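Local coordinates for protein 5-carboxymethyl-2-hydroxymuconate semialdehyde dehydrogenase (PDB 2D4E) that probably oxidises 5-carboxymethyl-2-hydroxymuconate semialdehyde to the corresponding carboxylic acid, using NAD as the electron acceptor, at residues F44-P49 and C111-Q116. Numbering follows the deposited sequence.
With NA (sodium ion), chain I.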
ATOM      1  N   PHE C  44      30.922  35.761 -12.038  1.00 22.18           N
ATOM      2  CA  PHE C  44      30.569  35.587 -13.438  1.00 21.32           C
ATOM      3  C   PHE C  44      29.247  36.319 -13.651  1.00 20.20           C
ATOM      4  O   PHE C  44      28.396  36.366 -12.763  1.00 22.27           O
ATOM      5  CB  PHE C  44      30.465  34.095 -13.798  1.00 22.39           C
ATOM      6  CG  PHE C  44      29.312  33.375 -13.145  1.00 25.71           C
ATOM      7  CD1 PHE C  44      28.070  33.306 -13.775  1.00 21.47           C
ATOM      8  CD2 PHE C  44      29.476  32.750 -11.912  1.00 18.42           C
ATOM      9  CE1 PHE C  44      27.010  32.623 -13.187  1.00 21.63           C
ATOM     10  CE2 PHE C  44      28.419  32.064 -11.314  1.00 22.71           C
ATOM     11  CZ  PHE C  44      27.184  31.998 -11.953  1.00 17.23           C
ATOM     12  N   PRO C  45      29.067  36.921 -14.829  1.00 21.12           N
ATOM     13  CA  PRO C  45      27.828  37.651 -15.097  1.00 19.60           C
ATOM     14  C   PRO C  45      26.681  36.801 -15.619  1.00 21.55           C
ATOM     15  O   PRO C  45      26.884  35.700 -16.134  1.00 22.55           O
ATOM     16  CB  PRO C  45      28.268  38.672 -16.128  1.00 18.52           C
ATOM     17  CG  PRO C  45      29.204  37.841 -16.986  1.00 22.49           C
ATOM     18  CD  PRO C  45      30.007  37.035 -15.961  1.00 16.93           C
ATOM     19  N   SER C  46      25.472  37.333 -15.466  1.00 19.54           N
ATOM     20  CA  SER C  46      24.265  36.698 -15.968  1.00 23.73           C
ATOM     21  C   SER C  46      23.541  37.772 -16.767  1.00 24.26           C
ATOM     22  O   SER C  46      23.316  38.880 -16.275  1.00 23.83           O
ATOM     23  CB  SER C  46      23.364  36.211 -14.836  1.00 23.35           C
ATOM     24  OG  SER C  46      22.200  35.613 -15.388  1.00 27.11           O
ATOM     25  N   LEU C  47      23.179  37.436 -17.998  1.00 21.05           N
ATOM     26  CA  LEU C  47      22.507  38.362 -18.897  1.00 17.70           C
ATOM     27  C   LEU C  47      20.982  38.381 -18.770  1.00 21.51           C
ATOM     28  O   LEU C  47      20.367  37.445 -18.254  1.00 24.00           O
ATOM     29  CB  LEU C  47      22.860  38.012 -20.350  1.00 21.82           C
ATOM     30  CG  LEU C  47      24.326  37.735 -20.703  1.00 29.79           C
ATOM     31  CD1 LEU C  47      24.434  37.365 -22.174  1.00 26.05           C
ATOM     32  CD2 LEU C  47      25.178  38.962 -20.394  1.00 29.06           C
ATOM     33  N   ASP C  48      20.392  39.465 -19.254  1.00 19.37           N
ATOM     34  CA  ASP C  48      18.948  39.640 -19.291  1.00 21.14           C
ATOM     35  C   ASP C  48      18.650  39.219 -20.729  1.00 20.86           C
ATOM     36  O   ASP C  48      18.972  39.938 -21.667  1.00 25.81           O
ATOM     37  CB  ASP C  48      18.601  41.117 -19.056  1.00 25.57           C
ATOM     38  CG  ASP C  48      17.141  41.439 -19.331  1.00 29.07           C
ATOM     39  OD1 ASP C  48      16.700  42.535 -18.921  1.00 28.82           O
ATOM     40  OD2 ASP C  48      16.436  40.621 -19.959  1.00 27.34           O
ATOM     41  N   PRO C  49      18.044  38.037 -20.918  1.00 23.75           N
ATOM     42  CA  PRO C  49      17.722  37.520 -22.254  1.00 21.92           C
ATOM     43  C   PRO C  49      16.932  38.442 -23.173  1.00 21.03           C
ATOM     44  O   PRO C  49      16.908  38.238 -24.385  1.00 20.21           O
ATOM     45  CB  PRO C  49      16.989  36.215 -21.951  1.00 19.90           C
ATOM     46  CG  PRO C  49      16.365  36.473 -20.617  1.00 23.43           C
ATOM     47  CD  PRO C  49      17.456  37.181 -19.871  1.00 23.31           C
ATOM     48  N   CYS C 111      12.019  36.305 -13.845  1.00 16.50           N
ATOM     49  CA  CYS C 111      11.557  36.787 -15.137  1.00 16.93           C
ATOM     50  C   CYS C 111      12.706  37.510 -15.848  1.00 18.83           C
ATOM     51  O   CYS C 111      13.032  37.214 -16.999  1.00 17.67           O
ATOM     52  CB  CYS C 111      10.377  37.737 -14.942  1.00 21.60           C
ATOM     53  SG  CYS C 111       9.832  38.545 -16.450  1.00 21.30           S
ATOM     54  N   LEU C 112      13.324  38.454 -15.145  1.00 18.61           N
ATOM     55  CA  LEU C 112      14.438  39.215 -15.696  1.00 19.24           C
ATOM     56  C   LEU C 112      15.621  38.335 -16.080  1.00 20.75           C
ATOM     57  O   LEU C 112      16.255  38.542 -17.112  1.00 16.42           O
ATOM     58  CB  LEU C 112      14.927  40.248 -14.674  1.00 19.66           C
ATOM     59  CG  LEU C 112      14.003  41.404 -14.288  1.00 23.15           C
ATOM     60  CD1 LEU C 112      14.705  42.290 -13.269  1.00 20.57           C
ATOM     61  CD2 LEU C 112      13.645  42.208 -15.527  1.00 18.90           C
ATOM     62  N   ASP C 113      15.905  37.354 -15.230  1.00 20.98           N
ATOM     63  CA  ASP C 113      17.032  36.441 -15.383  1.00 15.77           C
ATOM     64  C   ASP C 113      16.857  35.331 -16.425  1.00 18.30           C
ATOM     65  O   ASP C 113      17.801  35.005 -17.146  1.00 17.42           O
ATOM     66  CB  ASP C 113      17.327  35.824 -14.004  1.00 18.89           C
ATOM     67  CG  ASP C 113      18.769  35.356 -13.842  1.00 18.65           C
ATOM     68  OD1 ASP C 113      19.613  35.651 -14.712  1.00 20.06           O
ATOM     69  OD2 ASP C 113      19.060  34.697 -12.814  1.00 19.66           O
ATOM     70  N   ALA C 114      15.656  34.764 -16.519  1.00 20.02           N
ATOM     71  CA  ALA C 114      15.418  33.654 -17.441  1.00 19.69           C
ATOM     72  C   ALA C 114      14.517  33.903 -18.652  1.00 21.51           C
ATOM     73  O   ALA C 114      14.302  32.993 -19.453  1.00 17.97           O
ATOM     74  CB  ALA C 114      14.914  32.445 -16.660  1.00 15.92           C
ATOM     75  N   GLY C 115      13.973  35.112 -18.776  1.00 19.81           N
ATOM     76  CA  GLY C 115      13.156  35.440 -19.937  1.00 14.33           C
ATOM     77  C   GLY C 115      11.723  34.958 -20.117  1.00 19.72           C
ATOM     78  O   GLY C 115      11.154  35.167 -21.192  1.00 19.91           O
ATOM     79  N   GLN C 116      11.122  34.322 -19.114  1.00 16.43           N
ATOM     80  CA  GLN C 116       9.740  33.871 -19.265  1.00 17.12           C
ATOM     81  C   GLN C 116       8.794  35.033 -18.960  1.00 18.69           C
ATOM     82  O   GLN C 116       9.152  35.947 -18.220  1.00 16.60           O
ATOM     83  CB  GLN C 116       9.437  32.699 -18.319  1.00 18.24           C
ATOM     84  CG  GLN C 116      10.220  31.407 -18.596  1.00 16.91           C
ATOM     85  CD  GLN C 116       9.983  30.839 -19.992  1.00 17.44           C
ATOM     86  OE1 GLN C 116       8.883  30.929 -20.533  1.00 18.06           O
ATOM     87  NE2 GLN C 116      11.015  30.228 -20.565  1.00 18.50           N
TER
HETATM   88 NA    NA I1903      20.138  35.261 -17.087  1.00 21.11          NA
HETATM   89  O   HOH W   1      14.046  38.985 -19.347  1.00 27.38           O
HETATM   90  O   HOH W   2      21.009  34.345 -19.203  1.00 18.04           O
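S46 and D113 meet through a sodium ion that both bind, S46 OG lying 2.7 Å from D113 OD1. The serine hydroxyl is swung anti to its own nitrogen (chi1 179°), which carries OG across to the ion. L47 turns its side chain away and contributes its backbone instead: L47 O binds the sodium at 2.5 Å. D113 grips the ion twice, by OD1 and by its carbonyl O at 2.4 Å, while its other carboxylate oxygen, OD2, accepts a bond from F203 N. Water 2 and W200 O bring the coordinating oxygens to six. D48 OD2 accepts from A50 N and lies near water 1, which is 3.1 Å from C111 O and can bridge the two segments; OD1 pairs with R19. P49 presses the CG-CD edge of its ring against the helix end, CD 3.3 Å from L112 O and CG 3.3 Å from G115 N. An alanine in place of P49 would probably open a gap over the L112 and G115 backbone, because CG and CD make this contact. G115, the first residue past helix 103-114, has positive phi. Strand 43-48, this helix end and the W200 loop thus build a sodium site consistent with the intrasubunit cation sites known in other aldehyde dehydrogenases.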